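Local coordinates for protein tRNA (cytidine-2'-O-)-methyltransferase TrmJ (Sulfolobus acidocaldarius, PDB 4CNG) that transfers a methyl group from S-adenosyl-L-methionine to the 2'-hydroxyl of cytidine 32 in tRNA, working as a homodimer, at residues A[29-34]-A[131-136]; A[38-43]-A[72-77]; A[90-95]-A[122-127]. The protein carries 1 engineered substitution. All coordinates share one frame; numbering follows the deposited sequence.

Contact 1: residues A[29-34]-A[131-136]; sequences EPEGAY and GRESVG. With SAH (S-adenosyl-L-homocysteine), chain C; SAH (S-adenosyl-L-homocysteine), chain D.
Glu133 reaches across to the backbone of Glu31 and Gly32, joining two loops at the C-terminal edge of the parallel sheet of this SPOUT methyltransferase. Residues 131-136 fit the G-x-E-x-x-G pattern of SpoU motif 2. The tight part is here: a bend at chi2 (98°) turns the Glu133 carboxylate so that OE1 lies 2.9 Å from Glu31 N and OE2 2.8 Å from Gly32 N, the latter donor standing above the carboxylate plane. OE2 also accepts from Asn35 at the start of helix 33-45, whose N-cap is Gly32. The Glu31 side chain slides past Glu133 in the reverse direction with nearly parallel carboxylates. It ends on the more open side, where Ser134 OG donates to the syn lone pair of Glu31 OE2 at 2.5 Å. Glu29 and Arg132 run side by side, the carboxylate and guanidinium planes 89° apart, and Arg132 NE meets Glu29 OE1 at 2.8 Å; a water links Glu29 OE2 to Arg132 NH2. Gly131 N is 3.1 Å from ribose O2' of the chain C S-adenosyl-L-homocysteine, and the chain D amine donates to Val135 O. Within the loop, Arg132 NH1 donates to Gly136 O at 3.0 Å, in the guanidinium plane.

Contact 2: residues A[38-43]-A[72-77]; sequences FIARLV and EVIEKM
Ala40 and Val43, one helical turn apart on helix 33-45, form a shallow hollow into which Val73 of helix 71-77 fits. The segments cross almost at a right angle: their axes are 86° apart and approach to 9.2 Å, so contact is confined to a small patch around the crossing. At its centre the CA atoms of Ala40 and Val73 are only 6.0 Å apart, a spacing that the small Ala40 side chain allows. Val73 CG1 fills the gap, lying 3.9 Å from Ala40 CB and equally far from Val43 CG1, while both its methyls also rest against Ala40 O. The fit is reciprocal. The Ala40 methyl is a bump received between Val73 and Ile74, and Ile74 CG1 comes to 3.6 Å from Ala40 CB. Val43 in turn enters the notch between Val73 and Met77. Its CG1, placed anti to the backbone N (chi1 164°), meets Met77 SD tip to tip at 3.8 Å, reached by a fully extended methionine chain. Both helices meet over strand 50-54, whose Phe51 touches Val43, Val73 and Met77, next to edge strand 79-81; Phe38, Arg41 and Leu42 face the second subunit. No hydrogen bond or ion pair crosses between the segments, consistent with shape and apolar burial, rather than directional bonds, holding this crossing.

Contact 3: residues A[90-95]-A[122-127]; sequences DVDLKI and KDKKVA
Lys125 O is gripped by two successive backbone amides, Asp92 N at 2.7 Å and, more weakly, Leu93 N at 3.3 Å. Asp92 answers with its side chain: OD2 accepts from Lys125 N at 2.8 Å with an N-H...O angle of 170°, on the anti side. Regular parallel pairing follows, Leu93 beside Val126 and Lys94 beside Ala127, with Ala127 N 2.9 Å from Leu93 O and Ile95 N 2.8 Å from Ala127 O, the latter nearly straight at 175°. The short strand axes are 30° apart. On one face, Ile95 CD1 lies 3.9 Å from Val126 CG1 and Leu93 CB rests near Val126 CG2. On the other, Val91 crosses Lys125 at about a right angle, its CG1 against Lys125 CG and its CG2 4.1 Å from Ala127 CB. The Lys125 amine goes on to a salt bridge with Glu50. Strand 93-97 ends at Thr97, a probable S-adenosyl-L-methionine-binding residue that hydrogen-bonds S-adenosyl-L-homocysteine here. Within the parallel sheet, strand 125-130 stands between 22-28 and 93-97; strand 147-149 flanks 93-97 on its other edge, and helix 117-121 packs Leu117 and Ile121 against the face bearing Ile95 and Val126.

Contact 2 is the buried one, with four of its five touching residues enclosed, while contacts 1 and 3 each run from interior to solvent. Contacts 1 and 2 share helix 33-45: the first engages its N-terminus, the second its flank, with centres about 16 Å apart. Contact 3 lies on the opposite side of the chain's centre from contact 1, their centres about 23 Å apart, yet the two are tied by strand 125-130, whose start pairs in contact 3 and whose C-terminal end leads into the cofactor loop of contact 1. Chemistry follows place: carboxylates binding amides and a guanidinium between loops, apolar side chains between helices, and mostly backbone amide-carbonyl bonds, with one aspartate joining in, between strands.

Contact 1: residues A[29-34]-A[131-136]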
loop_
_atom_site.group_PDB
_atom_site.type_symbol
_atom_site.label_atom_id
_atom_site.label_comp_id
_atom_site.label_asym_id
_atom_site.label_seq_id
_atom_site.Cartn_x
_atom_site.Cartn_y
_atom_site.Cartn_z
ATOM N N GLU A 29 -13.531 1.969 -12.334
ATOM C CA GLU A 29 -13.188 1.071 -13.432
ATOM C C GLU A 29 -11.905 0.274 -13.216
ATOM O O GLU A 29 -11.033 0.244 -14.083
ATOM C CB GLU A 29 -13.198 1.829 -14.762
ATOM C CG GLU A 29 -14.596 2.340 -15.113
ATOM C CD GLU A 29 -14.733 2.970 -16.497
ATOM O OE1 GLU A 29 -13.724 3.411 -17.068
ATOM O OE2 GLU A 29 -15.875 3.045 -17.000
ATOM N N PRO A 30 -11.809 -0.414 -12.087
ATOM C CA PRO A 30 -10.577 -1.210 -11.882
ATOM C C PRO A 30 -10.449 -2.274 -12.926
ATOM O O PRO A 30 -11.412 -2.968 -13.278
ATOM C CB PRO A 30 -10.751 -1.785 -10.498
ATOM C CG PRO A 30 -12.249 -1.829 -10.336
ATOM C CD PRO A 30 -12.772 -0.576 -11.017
ATOM N N GLU A 31 -9.205 -2.491 -13.327
ATOM C CA GLU A 31 -8.861 -3.383 -14.412
ATOM C C GLU A 31 -8.280 -4.723 -13.898
ATOM O O GLU A 31 -8.482 -5.761 -14.518
ATOM C CB GLU A 31 -7.848 -2.663 -15.324
ATOM C CG GLU A 31 -8.424 -1.393 -15.956
ATOM C CD GLU A 31 -7.443 -0.327 -16.453
ATOM O OE1 GLU A 31 -6.230 -0.426 -16.231
ATOM O OE2 GLU A 31 -7.909 0.623 -17.129
ATOM N N GLY A 32 -7.459 -4.658 -12.853
ATOM C CA GLY A 32 -6.772 -5.844 -12.355
ATOM C C GLY A 32 -7.547 -6.572 -11.278
ATOM O O GLY A 32 -7.899 -5.988 -10.264
ATOM N N ALA A 33 -7.745 -7.879 -11.435
ATOM C CA ALA A 33 -8.407 -8.673 -10.395
ATOM C C ALA A 33 -7.613 -8.713 -9.106
ATOM O O ALA A 33 -8.175 -8.709 -8.031
ATOM C CB ALA A 33 -8.693 -10.075 -10.887
ATOM N N TYR A 34 -6.299 -8.707 -9.212
ATOM C CA TYR A 34 -5.483 -8.681 -8.017
ATOM C C TYR A 34 -5.703 -7.354 -7.285
ATOM O O TYR A 34 -5.909 -7.344 -6.070
ATOM C CB TYR A 34 -4.014 -8.883 -8.377
ATOM C CG TYR A 34 -3.611 -8.181 -9.647
ATOM C CD1 TYR A 34 -3.204 -6.867 -9.630
ATOM C CD2 TYR A 34 -3.770 -8.799 -10.883
ATOM C CE1 TYR A 34 -2.983 -6.173 -10.795
ATOM C CE2 TYR A 34 -3.465 -8.138 -12.054
ATOM C CZ TYR A 34 -3.083 -6.818 -11.999
ATOM O OH TYR A 34 -2.756 -6.145 -13.147
ATOM N N GLY A 131 -8.520 6.088 -9.226
ATOM C CA GLY A 131 -8.672 5.860 -10.646
ATOM C C GLY A 131 -8.083 4.577 -11.186
ATOM O O GLY A 131 -7.700 3.649 -10.478
ATOM N N ARG A 132 -8.134 4.516 -12.514
ATOM C CA ARG A 132 -7.800 3.329 -13.297
ATOM C C ARG A 132 -6.304 3.099 -13.332
ATOM O O ARG A 132 -5.535 4.049 -13.433
ATOM C CB ARG A 132 -8.321 3.586 -14.725
ATOM C CG ARG A 132 -9.817 3.868 -14.821
ATOM C CD ARG A 132 -10.156 4.588 -16.112
ATOM N NE ARG A 132 -11.561 4.982 -16.179
ATOM C CZ ARG A 132 -12.061 6.112 -15.711
ATOM N NH1 ARG A 132 -11.325 6.974 -15.046
ATOM N NH2 ARG A 132 -13.339 6.374 -15.870
ATOM N N GLU A 133 -5.894 1.839 -13.318
ATOM C CA GLU A 133 -4.488 1.551 -13.394
ATOM C C GLU A 133 -3.895 2.158 -14.662
ATOM O O GLU A 133 -2.803 2.698 -14.637
ATOM C CB GLU A 133 -4.237 0.044 -13.349
ATOM C CG GLU A 133 -4.711 -0.649 -12.084
ATOM C CD GLU A 133 -6.077 -1.347 -12.171
ATOM O OE1 GLU A 133 -7.049 -0.692 -12.726
ATOM O OE2 GLU A 133 -6.188 -2.510 -11.613
ATOM N N SER A 134 -4.612 2.064 -15.780
ATOM C CA SER A 134 -4.099 2.510 -17.060
ATOM C C SER A 134 -3.966 4.030 -17.150
ATOM O O SER A 134 -2.916 4.559 -17.516
ATOM C CB SER A 134 -4.998 1.996 -18.188
ATOM O OG SER A 134 -6.347 2.424 -18.017
ATOM N N VAL A 135 -5.045 4.737 -16.838
ATOM C CA VAL A 135 -5.142 6.162 -17.170
ATOM C C VAL A 135 -5.640 7.026 -16.009
ATOM O O VAL A 135 -5.930 8.201 -16.203
ATOM C CB VAL A 135 -6.019 6.410 -18.416
ATOM C CG1 VAL A 135 -5.403 5.776 -19.654
ATOM C CG2 VAL A 135 -7.436 5.914 -18.192
ATOM N N GLY A 136 -5.759 6.477 -14.809
ATOM C CA GLY A 136 -6.152 7.276 -13.658
ATOM C C GLY A 136 -7.587 7.759 -13.753
ATOM O O GLY A 136 -8.480 7.026 -14.158
HETATM N N SAH C . -0.882 6.540 -15.745
HETATM C CA SAH C . -1.981 6.749 -14.766
HETATM C CB SAH C . -1.560 6.101 -13.457
HETATM C CG SAH C . -2.744 5.768 -12.531
HETATM S SD SAH C . -2.200 4.977 -11.022
HETATM C C SAH C . -2.228 8.225 -14.645
HETATM O O SAH C . -1.471 9.037 -15.182
HETATM O OXT SAH C . -3.249 8.660 -14.153
HETATM C "C5'" SAH C . -3.796 4.372 -10.471
HETATM C "C4'" SAH C . -4.452 5.155 -9.340
HETATM O "O4'" SAH C . -3.642 5.037 -8.159
HETATM C "C3'" SAH C . -4.578 6.622 -9.547
HETATM O "O3'" SAH C . -5.711 6.900 -10.387
HETATM C "C2'" SAH C . -4.715 7.153 -8.148
HETATM O "O2'" SAH C . -6.030 6.914 -7.661
HETATM C "C1'" SAH C . -3.735 6.247 -7.392
HETATM N N9 SAH C . -2.354 6.806 -7.274
HETATM C C8 SAH C . -1.197 6.219 -7.691
HETATM N N7 SAH C . -0.131 6.919 -7.214
HETATM C C5 SAH C . -0.639 7.928 -6.464
HETATM C C6 SAH C . -0.081 8.931 -5.649
HETATM N N6 SAH C . 1.251 9.097 -5.524
HETATM N N1 SAH C . -0.889 9.747 -5.015
HETATM C C2 SAH C . -2.217 9.580 -5.118
HETATM N N3 SAH C . -2.850 8.654 -5.824
HETATM C C4 SAH C . -2.059 7.821 -6.465
HETATM N N SAH D . -5.442 10.828 -15.587
HETATM C CA SAH D . -4.612 11.796 -14.805
HETATM C CB SAH D . -5.331 13.144 -14.746
HETATM C CG SAH D . -5.640 13.797 -16.074
HETATM S SD SAH D . -6.348 15.355 -15.698
HETATM C C SAH D . -4.470 11.367 -13.392
HETATM O O SAH D . -5.434 10.748 -12.920
HETATM O OXT SAH D . -3.511 11.745 -12.722
HETATM C "C5'" SAH D . -5.003 16.115 -14.890
HETATM C "C4'" SAH D . -4.900 17.568 -15.337
HETATM O "O4'" SAH D . -3.975 18.273 -14.519
HETATM C "C3'" SAH D . -4.394 17.710 -16.767
HETATM O "O3'" SAH D . -5.474 17.864 -17.679
HETATM C "C2'" SAH D . -3.494 18.935 -16.757
HETATM O "O2'" SAH D . -4.010 20.012 -17.558
HETATM C "C1'" SAH D . -3.448 19.352 -15.291
HETATM N N9 SAH D . -2.077 19.548 -14.812
HETATM C C8 SAH D . -1.730 20.476 -13.907
HETATM N N7 SAH D . -0.450 20.285 -13.517
HETATM C C5 SAH D . 0.003 19.180 -14.137
HETATM C C6 SAH D . 1.277 18.445 -14.162
HETATM N N6 SAH D . 2.319 18.876 -13.407
HETATM N N1 SAH D . 1.349 17.336 -14.945
HETATM C C2 SAH D . 0.295 16.907 -15.677
HETATM N N3 SAH D . -0.904 17.528 -15.701
HETATM C C4 SAH D . -1.106 18.635 -14.935
HETATM O O HOH W 1 -15.693 5.696 -17.798
#

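Contact 2: residues A[38-43]-A[72-77]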
loop_
_atom_site.group_PDB
_atom_site.type_symbol
_atom_site.label_atom_id
_atom_site.label_comp_id
_atom_site.label_asym_id
_atom_site.label_seq_id
_atom_site.Cartn_x
_atom_site.Cartn_y
_atom_site.Cartn_z
ATOM N N PHE A 38 -7.167 -7.155 -3.544
ATOM C CA PHE A 38 -6.344 -6.544 -2.527
ATOM C C PHE A 38 -7.028 -5.369 -1.881
ATOM O O PHE A 38 -6.889 -5.150 -0.672
ATOM C CB PHE A 38 -4.989 -6.114 -3.115
ATOM C CG PHE A 38 -4.060 -7.239 -3.447
ATOM C CD1 PHE A 38 -3.973 -8.343 -2.637
ATOM C CD2 PHE A 38 -3.289 -7.170 -4.587
ATOM C CE1 PHE A 38 -3.047 -9.349 -2.916
ATOM C CE2 PHE A 38 -2.336 -8.134 -4.847
ATOM C CZ PHE A 38 -2.333 -9.279 -4.094
ATOM N N ILE A 39 -7.787 -4.587 -2.660
ATOM C CA ILE A 39 -8.548 -3.505 -2.096
ATOM C C ILE A 39 -9.655 -4.013 -1.156
ATOM O O ILE A 39 -9.838 -3.473 -0.068
ATOM C CB ILE A 39 -9.126 -2.612 -3.212
ATOM C CG1 ILE A 39 -8.000 -1.841 -3.884
ATOM C CG2 ILE A 39 -10.172 -1.668 -2.652
ATOM C CD1 ILE A 39 -8.358 -1.213 -5.214
ATOM N N ALA A 40 -10.347 -5.067 -1.561
ATOM C CA ALA A 40 -11.362 -5.637 -0.685
ATOM C C ALA A 40 -10.787 -6.092 0.659
ATOM O O ALA A 40 -11.390 -5.906 1.701
ATOM C CB ALA A 40 -12.081 -6.773 -1.388
ATOM N N ARG A 41 -9.607 -6.682 0.624
ATOM C CA ARG A 41 -8.916 -7.066 1.867
ATOM C C ARG A 41 -8.654 -5.851 2.739
ATOM O O ARG A 41 -8.920 -5.864 3.944
ATOM C CB ARG A 41 -7.628 -7.792 1.514
ATOM C CG ARG A 41 -6.941 -8.378 2.732
ATOM C CD ARG A 41 -5.705 -9.166 2.370
ATOM N NE ARG A 41 -5.057 -9.681 3.569
ATOM C CZ ARG A 41 -4.152 -10.637 3.564
ATOM N NH1 ARG A 41 -3.694 -11.149 2.430
ATOM N NH2 ARG A 41 -3.627 -10.996 4.716
ATOM N N LEU A 42 -8.151 -4.771 2.139
ATOM C CA LEU A 42 -7.860 -3.537 2.864
ATOM C C LEU A 42 -9.111 -2.934 3.490
ATOM O O LEU A 42 -9.040 -2.334 4.556
ATOM C CB LEU A 42 -7.166 -2.542 1.948
ATOM C CG LEU A 42 -5.733 -2.887 1.589
ATOM C CD1 LEU A 42 -5.310 -2.117 0.364
ATOM C CD2 LEU A 42 -4.784 -2.675 2.779
ATOM N N VAL A 43 -10.258 -3.030 2.798
ATOM C CA VAL A 43 -11.517 -2.555 3.341
ATOM C C VAL A 43 -11.805 -3.185 4.699
ATOM O O VAL A 43 -12.279 -2.519 5.620
ATOM C CB VAL A 43 -12.649 -2.782 2.322
ATOM C CG1 VAL A 43 -14.042 -2.677 2.935
ATOM C CG2 VAL A 43 -12.512 -1.767 1.186
ATOM N N GLU A 72 -15.861 -11.817 1.803
ATOM C CA GLU A 72 -17.249 -11.430 2.166
ATOM C C GLU A 72 -17.545 -9.973 1.780
ATOM O O GLU A 72 -18.670 -9.599 1.408
ATOM C CB GLU A 72 -17.459 -11.601 3.663
ATOM C CG GLU A 72 -16.480 -10.818 4.516
ATOM C CD GLU A 72 -15.479 -11.708 5.256
ATOM O OE1 GLU A 72 -14.928 -12.642 4.635
ATOM O OE2 GLU A 72 -15.242 -11.480 6.469
ATOM N N VAL A 73 -16.476 -9.195 1.752
ATOM C CA VAL A 73 -16.528 -7.818 1.316
ATOM C C VAL A 73 -17.021 -7.727 -0.124
ATOM O O VAL A 73 -17.917 -6.981 -0.409
ATOM C CB VAL A 73 -15.165 -7.121 1.500
ATOM C CG1 VAL A 73 -15.131 -5.774 0.803
ATOM C CG2 VAL A 73 -14.849 -6.953 2.983
ATOM N N ILE A 74 -16.438 -8.510 -1.018
ATOM C CA ILE A 74 -16.826 -8.505 -2.432
ATOM C C ILE A 74 -18.242 -9.025 -2.631
ATOM O O ILE A 74 -19.063 -8.414 -3.328
ATOM C CB ILE A 74 -15.804 -9.305 -3.262
ATOM C CG1 ILE A 74 -14.497 -8.522 -3.334
ATOM C CG2 ILE A 74 -16.358 -9.623 -4.651
ATOM C CD1 ILE A 74 -13.362 -9.298 -3.931
ATOM N N GLU A 75 -18.527 -10.159 -2.020
ATOM C CA GLU A 75 -19.769 -10.853 -2.278
ATOM C C GLU A 75 -21.001 -10.074 -1.819
ATOM O O GLU A 75 -22.056 -10.084 -2.480
ATOM C CB GLU A 75 -19.723 -12.205 -1.588
ATOM C CG GLU A 75 -18.677 -13.141 -2.163
ATOM C CD GLU A 75 -18.159 -14.133 -1.143
ATOM O OE1 GLU A 75 -18.934 -14.524 -0.241
ATOM O OE2 GLU A 75 -16.970 -14.502 -1.232
ATOM N N LYS A 76 -20.875 -9.406 -0.677
ATOM C CA LYS A 76 -22.023 -8.758 -0.057
ATOM C C LYS A 76 -21.894 -7.247 0.116
ATOM O O LYS A 76 -22.835 -6.510 -0.176
ATOM C CB LYS A 76 -22.330 -9.409 1.295
ATOM C CG LYS A 76 -22.486 -10.919 1.235
ATOM C CD LYS A 76 -23.789 -11.314 0.559
ATOM C CE LYS A 76 -23.709 -12.718 -0.018
ATOM N NZ LYS A 76 -25.013 -13.162 -0.582
ATOM N N MET A 77 -20.749 -6.781 0.605
ATOM C CA MET A 77 -20.643 -5.371 0.976
ATOM C C MET A 77 -20.467 -4.428 -0.226
ATOM O O MET A 77 -21.064 -3.350 -0.274
ATOM C CB MET A 77 -19.489 -5.192 1.941
ATOM C CG MET A 77 -19.266 -3.761 2.360
ATOM S SD MET A 77 -17.725 -3.505 3.214
ATOM C CE MET A 77 -17.797 -1.754 3.460
#

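Contact 3: residues A[90-95]-A[122-127]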
loop_
_atom_site.group_PDB
_atom_site.type_symbol
_atom_site.label_atom_id
_atom_site.label_comp_id
_atom_site.label_asym_id
_atom_site.label_seq_id
_atom_site.Cartn_x
_atom_site.Cartn_y
_atom_site.Cartn_z
ATOM N N ASP A 90 -24.663 11.732 -2.080
ATOM C CA ASP A 90 -25.028 11.682 -0.670
ATOM C C ASP A 90 -23.803 11.608 0.246
ATOM O O ASP A 90 -23.841 10.915 1.256
ATOM C CB ASP A 90 -25.974 10.498 -0.414
ATOM C CG ASP A 90 -27.186 10.499 -1.344
ATOM O OD1 ASP A 90 -27.769 11.585 -1.558
ATOM O OD2 ASP A 90 -27.564 9.418 -1.851
ATOM N N VAL A 91 -22.706 12.266 -0.147
ATOM C CA VAL A 91 -21.548 12.472 0.726
ATOM C C VAL A 91 -21.292 13.972 0.921
ATOM O O VAL A 91 -21.817 14.810 0.176
ATOM C CB VAL A 91 -20.241 11.775 0.204
ATOM C CG1 VAL A 91 -20.458 10.288 -0.004
ATOM C CG2 VAL A 91 -19.709 12.409 -1.078
ATOM N N ASP A 92 -20.575 14.309 1.985
ATOM C CA ASP A 92 -20.276 15.697 2.291
ATOM C C ASP A 92 -19.101 16.225 1.450
ATOM O O ASP A 92 -19.040 17.410 1.142
ATOM C CB ASP A 92 -19.946 15.834 3.783
ATOM C CG ASP A 92 -21.133 15.484 4.680
ATOM O OD1 ASP A 92 -22.256 15.953 4.392
ATOM O OD2 ASP A 92 -20.940 14.740 5.668
ATOM N N LEU A 93 -18.159 15.349 1.099
ATOM C CA LEU A 93 -16.910 15.767 0.487
ATOM C C LEU A 93 -16.416 14.650 -0.407
ATOM O O LEU A 93 -16.534 13.478 -0.040
ATOM C CB LEU A 93 -15.885 16.030 1.579
ATOM C CG LEU A 93 -14.688 16.917 1.273
ATOM C CD1 LEU A 93 -15.099 18.361 0.989
ATOM C CD2 LEU A 93 -13.731 16.832 2.450
ATOM N N LYS A 94 -15.865 15.036 -1.551
ATOM C CA LYS A 94 -15.291 14.119 -2.529
ATOM C C LYS A 94 -13.799 14.396 -2.684
ATOM O O LYS A 94 -13.437 15.481 -3.109
ATOM C CB LYS A 94 -16.013 14.277 -3.871
ATOM C CG LYS A 94 -17.497 13.921 -3.836
ATOM C CD LYS A 94 -18.336 14.758 -4.811
ATOM C CE LYS A 94 -19.819 14.573 -4.581
ATOM N NZ LYS A 94 -20.540 15.818 -4.919
ATOM N N ILE A 95 -12.968 13.426 -2.318
ATOM C CA ILE A 95 -11.533 13.575 -2.401
ATOM C C ILE A 95 -11.032 12.607 -3.463
ATOM O O ILE A 95 -10.994 11.394 -3.273
ATOM C CB ILE A 95 -10.835 13.350 -1.047
ATOM C CG1 ILE A 95 -11.392 14.374 -0.039
ATOM C CG2 ILE A 95 -9.323 13.459 -1.219
ATOM C CD1 ILE A 95 -10.730 14.325 1.323
ATOM N N LYS A 122 -13.143 15.711 9.285
ATOM C CA LYS A 122 -13.796 15.711 10.591
ATOM C C LYS A 122 -15.301 15.898 10.473
ATOM O O LYS A 122 -15.782 16.894 9.856
ATOM C CB LYS A 122 -13.217 16.831 11.454
ATOM C CG LYS A 122 -13.625 16.737 12.914
ATOM C CD LYS A 122 -12.509 17.201 13.839
ATOM C CE LYS A 122 -11.304 16.271 13.770
ATOM N NZ LYS A 122 -10.048 16.934 14.218
ATOM N N ASP A 123 -16.025 15.017 11.206
ATOM C CA ASP A 123 -17.486 15.068 11.278
ATOM C C ASP A 123 -18.165 15.048 9.921
ATOM O O ASP A 123 -19.264 15.588 9.768
ATOM C CB ASP A 123 -17.938 16.312 12.054
ATOM C CG ASP A 123 -19.341 16.164 12.635
ATOM O OD1 ASP A 123 -19.887 15.037 12.608
ATOM O OD2 ASP A 123 -19.890 17.173 13.138
ATOM N N LYS A 124 -17.578 14.332 8.958
ATOM C CA LYS A 124 -18.165 14.285 7.627
ATOM C C LYS A 124 -18.200 12.887 7.062
ATOM O O LYS A 124 -17.412 12.026 7.444
ATOM C CB LYS A 124 -17.381 15.166 6.658
ATOM C CG LYS A 124 -17.487 16.648 6.948
ATOM C CD LYS A 124 -16.676 17.441 5.935
ATOM C CE LYS A 124 -16.291 18.808 6.480
ATOM N NZ LYS A 124 -15.228 18.751 7.525
ATOM N N LYS A 125 -19.110 12.697 6.120
ATOM C CA LYS A 125 -19.098 11.555 5.219
ATOM C C LYS A 125 -18.292 11.906 3.966
ATOM O O LYS A 125 -18.632 12.845 3.239
ATOM C CB LYS A 125 -20.521 11.173 4.833
ATOM C CG LYS A 125 -20.581 9.913 3.996
ATOM C CD LYS A 125 -22.002 9.437 3.755
ATOM C CE LYS A 125 -22.221 8.085 4.404
ATOM N NZ LYS A 125 -23.114 7.226 3.592
ATOM N N VAL A 126 -17.220 11.162 3.731
ATOM C CA VAL A 126 -16.284 11.506 2.695
ATOM C C VAL A 126 -16.061 10.333 1.755
ATOM O O VAL A 126 -15.805 9.204 2.213
ATOM C CB VAL A 126 -14.942 11.929 3.313
ATOM C CG1 VAL A 126 -13.990 12.379 2.234
ATOM C CG2 VAL A 126 -15.164 13.038 4.327
ATOM N N ALA A 127 -16.093 10.616 0.451
ATOM C CA ALA A 127 -15.695 9.647 -0.563
ATOM C C ALA A 127 -14.250 9.886 -0.945
ATOM O O ALA A 127 -13.871 10.994 -1.297
ATOM C CB ALA A 127 -16.587 9.776 -1.785
#